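Local coordinates for uncharacterized protein (Jannaschia sp. CCS1, PDB 2PYQ), which is of unknown function but belongs to the DUF2853 family and folds as a small single chain built of helices without any strand, at residues T47-G50 with A54-E57; T58-F63 with E74-G79; N62-M65 with G69-D72; R17-M22 with R89-K94; A10-D15 with A27-V32. One frame throughout, in Å; residues are numbered along the deposited sequence. Where two conformers were deposited one is given.

Interaction 1 (T47-G50 with A54-E57); sequences TVAG and AELE
Glu55 holds the backbone of Ala49 with its carboxylate. The contact ties the loop after helix 43-46 to the first turn of helix 53-65 in this all-helical fold. Ala49 N gives its hydrogen to Glu55 OE2 at 2.7 Å, and the bond is fairly straight, 162° at the hydrogen. The donor comes to the anti side of the oxygen, 22° out of the carboxylate plane. Glu55 has CG roughly anti to its backbone N (chi1 151°), and a bend at chi2 turns the carboxylate to the loop. Apolar atoms pack around the grip. Val48 CG1 lies 3.8 Å from Glu55 OE2, and Ala49 CB approaches the same oxygen at 3.6 Å. Leu56 CD1, on the helix, rests 3.6 Å from Gly50 O of the loop. Replacing Glu55 by an alanine would probably leave the Ala49 N-H without this acceptor and the loop less firmly tied to the helix. The other oxygen, Glu55 OE1, faces Arg96 in a long, weak ion pair. Leu56 is backed by Met77 and Ile80 of helix 74-87. Through Val48 the loop also makes backbone hydrogen bonds with Lys94. At the helix start, Asp52 OD2 accepts the hydrogen of Glu55 N.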
# COMPACT_ATOMS: atom_id res chain seq x y z
N THR A 47 -9.37 -2.00 -0.18
CA THR A 47 -8.88 -1.40 1.07
C THR A 47 -8.44 -2.42 2.10
O THR A 47 -8.83 -3.59 2.07
CB THR A 47 -9.93 -0.45 1.68
OG1 THR A 47 -11.14 -1.17 1.97
CG2 THR A 47 -10.27 0.70 0.73
N VAL A 48 -7.58 -1.95 3.02
CA VAL A 48 -6.98 -2.75 4.09
C VAL A 48 -7.61 -2.33 5.42
O VAL A 48 -7.70 -1.12 5.71
CB VAL A 48 -5.44 -2.45 4.17
CG1 VAL A 48 -4.83 -3.08 5.43
CG2 VAL A 48 -4.75 -2.96 2.94
N ALA A 49 -8.03 -3.32 6.21
CA ALA A 49 -8.57 -3.06 7.56
C ALA A 49 -7.35 -2.94 8.48
O ALA A 49 -6.75 -3.97 8.88
CB ALA A 49 -9.47 -4.21 8.01
N GLY A 50 -6.96 -1.69 8.76
CA GLY A 50 -5.80 -1.38 9.61
C GLY A 50 -5.83 -1.95 11.01
O GLY A 50 -4.79 -2.26 11.57
N ALA A 54 -5.11 -10.27 11.81
CA ALA A 54 -4.85 -11.29 10.76
C ALA A 54 -4.51 -10.69 9.39
O ALA A 54 -3.65 -11.22 8.68
CB ALA A 54 -6.04 -12.28 10.65
N GLU A 55 -5.14 -9.57 9.06
CA GLU A 55 -4.91 -8.90 7.81
C GLU A 55 -3.48 -8.32 7.75
O GLU A 55 -2.80 -8.43 6.76
CB GLU A 55 -6.00 -7.88 7.62
CG GLU A 55 -5.68 -6.73 6.87
CD GLU A 55 -6.46 -6.67 5.63
OE1 GLU A 55 -6.14 -7.49 4.74
OE2 GLU A 55 -7.40 -5.82 5.53
N LEU A 56 -3.04 -7.78 8.87
CA LEU A 56 -1.66 -7.30 9.00
C LEU A 56 -0.67 -8.45 8.97
O LEU A 56 0.40 -8.31 8.37
CB LEU A 56 -1.47 -6.44 10.24
CG LEU A 56 -2.38 -5.22 10.34
CD1 LEU A 56 -1.95 -4.43 11.56
CD2 LEU A 56 -2.41 -4.33 9.09
N GLU A 57 -1.00 -9.59 9.60
CA GLU A 57 -0.14 -10.80 9.54
C GLU A 57 -0.01 -11.32 8.09
O GLU A 57 1.04 -11.86 7.72
CB GLU A 57 -0.63 -11.94 10.46
CG GLU A 57 -0.63 -11.65 11.97
CD GLU A 57 0.72 -11.30 12.54
OE1 GLU A 57 1.77 -11.66 11.94
OE2 GLU A 57 0.73 -10.67 13.65

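Interaction 2 (T58-F63 with E74-G79); sequences TIKKNF and ESLMGG
Lys60 lays its long carbon chain across Leu76 and joins helix 53-65 to helix 74-87. The packed part is the stem of the lysine. Its CG stands anti to the backbone N (chi1 179°), and the chain beyond is extended and crosses the leucine side chain at about a right angle. Lys60 CG sits 4.0 Å from Leu76 CD1, and Lys60 CE is 4.1 Å from that same methyl. Met77, a selenomethionine, bends at chi2 and chi3 and brings its methyl to the stem: CE is 4.1 Å from Lys60 CD. Leu76 is buried, and Leu64, Met65 and Leu70 also touch it. The other side is looser and wetter. There Lys60 NZ gives a hydrogen bond to a water at 2.9 Å. That water also accepts the hydrogen of Met77 N, at 3.0 Å, and so bridges the two helices. The main partner of the ammonium group is Asp72, just before helix 74-87, which forms a salt bridge through OD1. The lysine therefore does two jobs. Its methylenes act as an apolar cover for Leu76, while its charge is carried out to an aspartate and a water, and need not be buried.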
# COMPACT_ATOMS: atom_id res chain seq x y z
N THR A 58 -1.08 -11.17 7.31
CA THR A 58 -1.13 -11.59 5.91
C THR A 58 -0.26 -10.68 5.05
O THR A 58 0.42 -11.16 4.14
CB THR A 58 -2.58 -11.65 5.38
OG1 THR A 58 -3.27 -12.72 6.09
CG2 THR A 58 -2.62 -11.94 3.87
N ILE A 59 -0.29 -9.37 5.32
CA ILE A 59 0.59 -8.41 4.59
C ILE A 59 2.03 -8.76 4.92
O ILE A 59 2.86 -8.80 4.03
CB ILE A 59 0.28 -6.95 4.95
CG1 ILE A 59 -1.13 -6.56 4.44
CG2 ILE A 59 1.32 -5.99 4.34
CD1 ILE A 59 -1.63 -5.27 4.97
N LYS A 60 2.32 -9.08 6.18
CA LYS A 60 3.67 -9.46 6.58
C LYS A 60 4.14 -10.72 5.86
O LYS A 60 5.25 -10.74 5.28
CB LYS A 60 3.76 -9.64 8.10
CG LYS A 60 5.13 -10.07 8.59
CD LYS A 60 5.16 -10.20 10.09
CE LYS A 60 6.34 -11.03 10.55
NZ LYS A 60 6.40 -11.21 12.03
N LYS A 61 3.32 -11.77 5.88
CA LYS A 61 3.74 -13.05 5.29
C LYS A 61 3.70 -13.04 3.77
O LYS A 61 4.66 -13.44 3.13
CB LYS A 61 2.94 -14.26 5.89
CG LYS A 61 1.52 -14.39 5.45
CD LYS A 61 0.79 -15.51 6.19
CE LYS A 61 -0.64 -15.67 5.65
NZ LYS A 61 -1.43 -16.62 6.48
N ASN A 62 2.62 -12.54 3.19
CA ASN A 62 2.43 -12.61 1.73
C ASN A 62 3.07 -11.48 0.95
O ASN A 62 3.56 -11.74 -0.14
CB ASN A 62 0.94 -12.73 1.33
CG ASN A 62 0.33 -14.05 1.76
OD1 ASN A 62 1.04 -15.02 2.04
ND2 ASN A 62 -0.99 -14.09 1.80
N PHE A 63 3.08 -10.26 1.48
CA PHE A 63 3.70 -9.14 0.76
C PHE A 63 5.15 -8.90 1.18
O PHE A 63 6.04 -8.99 0.36
CB PHE A 63 2.87 -7.87 0.87
CG PHE A 63 3.44 -6.73 0.10
CD1 PHE A 63 3.41 -6.74 -1.31
CD2 PHE A 63 4.07 -5.64 0.75
CE1 PHE A 63 3.97 -5.69 -2.05
CE2 PHE A 63 4.61 -4.59 0.01
CZ PHE A 63 4.58 -4.62 -1.39
N GLU A 74 10.94 -8.27 14.00
CA GLU A 74 10.09 -7.20 14.74
C GLU A 74 9.99 -6.01 13.70
O GLU A 74 8.96 -5.36 13.68
CB GLU A 74 10.66 -6.79 16.11
CG GLU A 74 9.94 -5.67 16.82
N SER A 75 11.01 -5.74 12.89
CA SER A 75 10.95 -4.59 11.96
C SER A 75 9.78 -4.67 10.96
O SER A 75 9.33 -3.64 10.49
CB SER A 75 12.26 -4.44 11.21
OG SER A 75 12.49 -5.55 10.40
N LEU A 76 9.29 -5.88 10.65
CA LEU A 76 8.20 -6.04 9.66
C LEU A 76 6.87 -5.51 10.17
O LEU A 76 6.29 -4.61 9.56
CB LEU A 76 8.07 -7.48 9.19
CG LEU A 76 9.32 -8.05 8.51
CD1 LEU A 76 8.94 -9.38 7.80
CD2 LEU A 76 9.97 -7.12 7.50
N MSE A 77 6.42 -6.03 11.30
CA MSE A 77 5.19 -5.49 11.89
C MSE A 77 5.40 -4.04 12.33
O MSE A 77 4.49 -3.25 12.27
CB MSE A 77 4.70 -6.36 13.04
CG MSE A 77 3.32 -6.01 13.53
SE MSE A 77 1.95 -6.08 12.12
CE MSE A 77 2.09 -7.93 11.66
N GLY A 78 6.60 -3.68 12.75
CA GLY A 78 6.91 -2.28 13.10
C GLY A 78 6.70 -1.37 11.91
O GLY A 78 6.12 -0.29 12.04
N GLY A 79 7.15 -1.82 10.74
CA GLY A 79 6.96 -1.08 9.49
C GLY A 79 5.50 -0.99 9.08
O GLY A 79 5.05 0.06 8.65
O HOH W 1 7.16 -8.51 12.75

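Interaction 3 (N62-M65 with G69-D72)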
# COMPACT_ATOMS: atom_id res chain seq x y z
N ASN A 62 2.62 -12.54 3.19
CA ASN A 62 2.43 -12.61 1.73
C ASN A 62 3.07 -11.48 0.95
O ASN A 62 3.56 -11.74 -0.14
CB ASN A 62 0.94 -12.73 1.33
CG ASN A 62 0.33 -14.05 1.76
OD1 ASN A 62 1.04 -15.02 2.04
ND2 ASN A 62 -0.99 -14.09 1.80
N PHE A 63 3.08 -10.26 1.48
CA PHE A 63 3.70 -9.14 0.76
C PHE A 63 5.15 -8.90 1.18
O PHE A 63 6.04 -8.99 0.36
CB PHE A 63 2.87 -7.87 0.87
CG PHE A 63 3.44 -6.73 0.10
CD1 PHE A 63 3.41 -6.74 -1.31
CD2 PHE A 63 4.07 -5.64 0.75
CE1 PHE A 63 3.97 -5.69 -2.05
CE2 PHE A 63 4.61 -4.59 0.01
CZ PHE A 63 4.58 -4.62 -1.39
N LEU A 64 5.40 -8.62 2.46
CA LEU A 64 6.76 -8.30 2.91
C LEU A 64 7.73 -9.45 2.76
O LEU A 64 8.81 -9.27 2.18
CB LEU A 64 6.79 -7.79 4.37
CG LEU A 64 6.02 -6.49 4.62
CD1 LEU A 64 6.12 -6.12 6.09
CD2 LEU A 64 6.53 -5.35 3.73
N MSE A 65 7.30 -10.61 3.18
CA MSE A 65 8.18 -11.80 3.23
C MSE A 65 8.20 -12.48 1.83
O MSE A 65 9.22 -12.73 1.29
CB MSE A 65 7.78 -12.77 4.35
CG MSE A 65 8.32 -12.41 5.71
SE MSE A 65 7.23 -13.25 7.04
CE MSE A 65 8.32 -13.62 8.24
N GLY A 69 10.63 -10.06 -0.28
CA GLY A 69 11.76 -10.90 0.13
C GLY A 69 12.40 -10.60 1.46
O GLY A 69 13.52 -11.02 1.72
N LEU A 70 11.68 -9.91 2.35
CA LEU A 70 12.21 -9.53 3.66
C LEU A 70 12.13 -10.68 4.65
O LEU A 70 11.19 -11.46 4.62
CB LEU A 70 11.46 -8.33 4.23
CG LEU A 70 11.60 -7.03 3.43
CD1 LEU A 70 10.49 -6.05 3.79
CD2 LEU A 70 12.96 -6.41 3.70
N ALA A 71 13.10 -10.73 5.56
CA ALA A 71 13.15 -11.75 6.57
C ALA A 71 12.22 -11.46 7.74
O ALA A 71 11.89 -10.30 8.00
CB ALA A 71 14.56 -11.87 7.10
N ASP A 72 11.83 -12.52 8.46
CA ASP A 72 10.95 -12.42 9.64
C ASP A 72 11.68 -11.75 10.78
O ASP A 72 12.71 -12.23 11.26
CB ASP A 72 10.52 -13.81 10.16
CG ASP A 72 9.32 -13.74 11.11
OD1 ASP A 72 8.86 -12.64 11.54
OD2 ASP A 72 8.79 -14.84 11.45
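Leu64 and Leu70 meet through flat peptide groups, where helix 53-65 ends and the loop to helix 74-87 turns back on it. The Leu64 carbonyl receives the hydrogen of Leu70 N at 2.9 Å, with an angle of 163° at the hydrogen. The donor does not lie in the plane of the carbonyl but is tilted 24° from it. Gly69 N also stands near Leu64 O, at 3.2 Å, but its angle is too poor for a bond. Around the same oxygen, Leu70 CB packs at 3.5 Å. Two CA-H...O contacts run in opposite senses beside this bond. Gly69 CA meets Met65 O at 3.3 Å, and Met65 CA meets Leu70 O, also at 3.3 Å. Gly69 has a positive phi, which lets the chain reverse here. The helix has a wider pi-type turn at this end, with Met65 N probably bonded to Lys60 O. On the apolar side, the Leu64 and Leu70 side chains come together. Leu64 also reaches Leu103 of helix 96-106, and Leu70 reaches Phe107. Met65, a selenomethionine with two conformers, reaches toward Asp72, but the modelled approach is too close and is doubtful. Leu70 has CG anti to its carbonyl carbon (chi1 -65°), and its methyl CD1 settles 4.0 Å from Leu64 CD2.

Interaction 4 (R17-M22 with R89-K94); sequences RNKCGM and RSERNK
Lys19 stretches to Glu91 and pairs with it at the protein surface. Its CB points toward the loop 89-94, and CG stands anti to the carbonyl carbon (chi1 -66°). Beyond CG the chain is extended and crosses the glutamate at about a right angle. CB and CG only carry it over. CD comes within 3.4 Å of Glu91 OE1, and CE lies 3.2 Å from that oxygen. The tip, Lys19 NZ, forms the salt bridge to Glu91 OE1 at 2.7 Å, coming from above the carboxylate plane, 57° out of it. NZ also gives a hydrogen bond to a water, 2.8 Å away, and that water also lies within hydrogen-bonding distance of the backbone Asn93 O. Asp15 is a second, weak and long ionic partner. The bridge joins the C-terminal end of helix 4-18 to the connection between helices 74-87 and 96-106, parts far apart in sequence. Gly21, with positive phi, turns the chain away from that first helix. Glu91 is itself held by its loop: its OE2 uses the anti lone pair to accept Asn93 N at 2.8 Å. A leucine in place of Glu91 would probably leave the Lys19 ammonium without its close countercharge and Asn93 N without this acceptor. The backbone is gripped too, as Lys94 NZ donates to Glu91 O at 2.7 Å, in the carbonyl plane. The Lys94 side chain packs on Ile84 and Tyr87.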
# COMPACT_ATOMS: atom_id res chain seq x y z
N ARG A 17 0.08 12.23 -1.29
CA ARG A 17 0.47 13.62 -1.11
C ARG A 17 -0.26 14.30 0.05
O ARG A 17 0.37 14.85 0.96
CB ARG A 17 0.31 14.43 -2.41
CG ARG A 17 0.82 15.89 -2.31
CD ARG A 17 0.98 16.57 -3.68
NE ARG A 17 2.17 16.12 -4.42
CZ ARG A 17 3.41 16.65 -4.34
NH1 ARG A 17 3.69 17.64 -3.52
NH2 ARG A 17 4.40 16.13 -5.11
N ASN A 18 -1.59 14.20 0.03
CA ASN A 18 -2.43 15.00 0.95
C ASN A 18 -2.87 14.36 2.24
O ASN A 18 -3.38 15.08 3.11
CB ASN A 18 -3.63 15.52 0.14
CG ASN A 18 -3.19 16.46 -0.97
OD1 ASN A 18 -2.36 17.36 -0.76
ND2 ASN A 18 -3.75 16.27 -2.15
N LYS A 19 -2.76 13.05 2.36
CA LYS A 19 -3.00 12.35 3.62
C LYS A 19 -1.69 11.92 4.29
O LYS A 19 -1.49 12.18 5.46
CB LYS A 19 -3.94 11.16 3.47
CG LYS A 19 -5.34 11.57 3.10
CD LYS A 19 -6.23 10.35 2.93
CE LYS A 19 -7.62 10.77 2.51
NZ LYS A 19 -8.51 9.63 2.13
N CYS A 20 -0.80 11.29 3.53
CA CYS A 20 0.47 10.77 4.05
C CYS A 20 1.66 11.75 3.99
O CYS A 20 2.72 11.41 4.53
CB CYS A 20 0.84 9.48 3.31
SG CYS A 20 -0.48 8.24 3.23
N GLY A 21 1.52 12.91 3.35
CA GLY A 21 2.59 13.90 3.26
C GLY A 21 3.83 13.48 2.50
O GLY A 21 4.95 13.88 2.88
N MSE A 22 3.66 12.73 1.40
CA MSE A 22 4.77 12.23 0.59
C MSE A 22 4.60 12.60 -0.87
O MSE A 22 3.47 12.57 -1.38
CB MSE A 22 4.79 10.68 0.64
CG MSE A 22 4.85 10.10 2.00
SE MSE A 22 4.78 8.17 1.81
CE MSE A 22 6.35 7.77 0.93
N ARG A 89 -5.17 6.95 11.70
CA ARG A 89 -6.18 6.22 12.48
C ARG A 89 -7.60 6.52 12.01
O ARG A 89 -8.44 5.61 11.96
CB ARG A 89 -6.04 6.57 13.99
N SER A 90 -7.88 7.77 11.65
CA SER A 90 -9.22 8.19 11.18
C SER A 90 -9.57 7.77 9.75
O SER A 90 -10.72 7.96 9.32
CB SER A 90 -9.37 9.73 11.27
OG SER A 90 -9.27 10.20 12.64
N GLU A 91 -8.61 7.22 8.97
CA GLU A 91 -8.88 6.86 7.59
C GLU A 91 -9.56 5.49 7.48
O GLU A 91 -8.95 4.47 7.82
CB GLU A 91 -7.58 6.89 6.77
CG GLU A 91 -7.76 6.57 5.28
CD GLU A 91 -8.82 7.45 4.64
OE1 GLU A 91 -8.65 8.68 4.68
OE2 GLU A 91 -9.83 6.89 4.13
N ARG A 92 -10.80 5.47 6.99
CA ARG A 92 -11.55 4.21 6.83
C ARG A 92 -11.37 3.55 5.45
O ARG A 92 -11.79 2.41 5.27
CB ARG A 92 -13.03 4.42 7.20
CG ARG A 92 -13.18 4.66 8.72
CD ARG A 92 -14.48 5.24 9.08
NE ARG A 92 -14.68 6.61 8.59
CZ ARG A 92 -14.18 7.74 9.13
NH1 ARG A 92 -13.35 7.72 10.19
NH2 ARG A 92 -14.48 8.92 8.57
N ASN A 93 -10.76 4.27 4.50
CA ASN A 93 -10.44 3.74 3.16
C ASN A 93 -8.92 3.77 2.92
O ASN A 93 -8.40 4.59 2.14
CB ASN A 93 -11.17 4.53 2.06
CG ASN A 93 -12.68 4.40 2.15
OD1 ASN A 93 -13.22 3.29 2.39
ND2 ASN A 93 -13.37 5.51 1.93
N LYS A 94 -8.23 2.89 3.63
CA LYS A 94 -6.80 2.70 3.43
C LYS A 94 -6.60 1.77 2.21
O LYS A 94 -6.73 0.55 2.34
CB LYS A 94 -6.14 2.11 4.69
CG LYS A 94 -6.18 3.07 5.87
CD LYS A 94 -5.33 2.52 6.98
CE LYS A 94 -5.35 3.42 8.18
NZ LYS A 94 -6.66 3.41 8.88
O HOH W 2 -8.50 7.04 1.20

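Interaction 5 (A10-D15 with A27-V32); sequences AQYADD and ALLEKV
Leu29 sends CG anti to its backbone N (chi1 -175°), and this carries its two methyls across to Tyr12 and Ala13. Tyr12 has CG anti to its carbonyl carbon instead (chi1 -58°). This sends the ring on past the leucine, while CB, set by the backbone, faces it. Leu29 CD2 is the main point of touch. It lies 3.9 Å from Tyr12 CB, 3.8 Å from Ala13 N and 4.1 Å from Ala13 CB. Leu29 CD1 adds a second approach, 4.0 Å from Tyr12 CB. The contact joins two consecutive helices, 4-18 and 26-36, in the buried interior of the helical fold. It is mainly apolar, without hydrogen bonds between the segments: one branched side chain set against the backbone and first side-chain carbons of the facing helix. Leu16, one turn on from Tyr12, also touches Leu29. The tyrosine ring is held farther out, against the Tyr95 ring, Ala97 and Val98. On another side of helix 4-18, Gln11 NE2 donates to Asp15 OD1 at 2.9 Å. The amide points at this oxygen nearly in its own plane, but meets it from above the carboxylate, 44° out. Asp15 OD2 is hydrogen-bonded to Tyr87 OH.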
# COMPACT_ATOMS: atom_id res chain seq x y z
N ALA A 10 -5.12 8.04 -9.55
CA ALA A 10 -5.25 9.47 -9.16
C ALA A 10 -5.59 9.61 -7.69
O ALA A 10 -5.01 10.45 -6.99
CB ALA A 10 -6.30 10.16 -10.02
N GLN A 11 -6.51 8.77 -7.20
CA GLN A 11 -6.87 8.76 -5.79
C GLN A 11 -5.68 8.33 -4.91
O GLN A 11 -5.42 8.94 -3.88
CB GLN A 11 -8.07 7.85 -5.50
CG GLN A 11 -8.58 7.96 -4.06
CD GLN A 11 -9.00 9.37 -3.69
OE1 GLN A 11 -9.78 10.01 -4.42
NE2 GLN A 11 -8.48 9.89 -2.58
N TYR A 12 -4.98 7.27 -5.34
CA TYR A 12 -3.79 6.82 -4.58
C TYR A 12 -2.74 7.94 -4.47
O TYR A 12 -2.17 8.13 -3.41
CB TYR A 12 -3.12 5.61 -5.25
CG TYR A 12 -3.99 4.39 -5.44
CD1 TYR A 12 -5.12 4.15 -4.66
CD2 TYR A 12 -3.62 3.42 -6.39
CE1 TYR A 12 -5.90 3.00 -4.85
CE2 TYR A 12 -4.37 2.29 -6.57
CZ TYR A 12 -5.50 2.08 -5.80
OH TYR A 12 -6.24 0.95 -5.97
N ALA A 13 -2.47 8.62 -5.59
CA ALA A 13 -1.52 9.73 -5.64
C ALA A 13 -1.96 10.88 -4.70
O ALA A 13 -1.13 11.44 -3.96
CB ALA A 13 -1.35 10.26 -7.04
N ASP A 14 -3.26 11.19 -4.71
CA ASP A 14 -3.82 12.23 -3.85
C ASP A 14 -3.67 11.85 -2.37
O ASP A 14 -3.24 12.69 -1.57
CB ASP A 14 -5.28 12.51 -4.26
CG ASP A 14 -5.78 13.87 -3.76
OD1 ASP A 14 -5.89 14.06 -2.53
OD2 ASP A 14 -6.08 14.77 -4.61
N ASP A 15 -3.99 10.62 -2.00
CA ASP A 15 -3.80 10.11 -0.63
C ASP A 15 -2.34 10.22 -0.19
O ASP A 15 -2.05 10.68 0.91
CB ASP A 15 -4.25 8.65 -0.47
CG ASP A 15 -5.75 8.46 -0.37
OD1 ASP A 15 -6.52 9.45 -0.55
OD2 ASP A 15 -6.15 7.30 -0.10
N ALA A 27 5.86 6.44 -11.27
CA ALA A 27 6.35 5.24 -11.95
C ALA A 27 6.25 4.05 -11.00
O ALA A 27 5.74 3.02 -11.38
CB ALA A 27 7.79 5.45 -12.40
N LEU A 28 6.70 4.21 -9.75
CA LEU A 28 6.59 3.13 -8.76
C LEU A 28 5.13 2.82 -8.44
O LEU A 28 4.75 1.64 -8.36
CB LEU A 28 7.36 3.47 -7.49
CG LEU A 28 7.35 2.42 -6.38
CD1 LEU A 28 7.92 1.10 -6.87
CD2 LEU A 28 8.04 2.96 -5.14
N LEU A 29 4.35 3.86 -8.19
CA LEU A 29 2.93 3.68 -7.87
C LEU A 29 2.20 2.87 -8.94
O LEU A 29 1.41 1.99 -8.61
CB LEU A 29 2.23 5.04 -7.66
CG LEU A 29 0.77 4.99 -7.20
CD1 LEU A 29 0.55 4.17 -5.88
CD2 LEU A 29 0.27 6.44 -7.04
N GLU A 30 2.49 3.13 -10.20
CA GLU A 30 1.91 2.33 -11.31
C GLU A 30 2.32 0.84 -11.24
O GLU A 30 1.46 -0.04 -11.42
CB GLU A 30 2.24 2.95 -12.68
CG GLU A 30 1.78 2.14 -13.89
CD GLU A 30 0.28 1.90 -13.89
OE1 GLU A 30 -0.42 2.91 -13.96
OE2 GLU A 30 -0.20 0.73 -13.83
N LYS A 31 3.59 0.57 -10.94
CA LYS A 31 4.11 -0.81 -10.82
C LYS A 31 3.43 -1.53 -9.66
O LYS A 31 3.09 -2.71 -9.77
CB LYS A 31 5.63 -0.77 -10.65
CG LYS A 31 6.35 -0.18 -11.85
CD LYS A 31 7.81 0.08 -11.61
CE LYS A 31 8.39 0.97 -12.71
NZ LYS A 31 9.80 1.34 -12.47
N VAL A 32 3.29 -0.84 -8.52
CA VAL A 32 2.60 -1.40 -7.34
C VAL A 32 1.13 -1.71 -7.65
O VAL A 32 0.60 -2.75 -7.26
CB VAL A 32 2.71 -0.45 -6.09
CG1 VAL A 32 1.87 -0.97 -4.94
CG2 VAL A 32 4.15 -0.32 -5.68

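The five contacts spread over one small helical chain. Interaction 5 closes first, between helices 4-18 and 26-36. Interactions 1, 2 and 3 follow on helix 53-65, from its start to its end. Interactions 2 and 3 have centres about 6 Å apart and share Asn62 and Phe63. Interaction 1 touches interaction 2, centres about 10 Å apart. Interaction 4 spans most of the chain and encloses these three in sequence. It alternates with interaction 5 along the chain, both using helix 4-18, and touches interaction 1 through Val48 and Lys94. Interactions 3 and 5, centres about 22 Å apart, lie on opposite sides of the chain's centre. Interaction 4 thus ties helix 4-18 to the loop before helix 96-106.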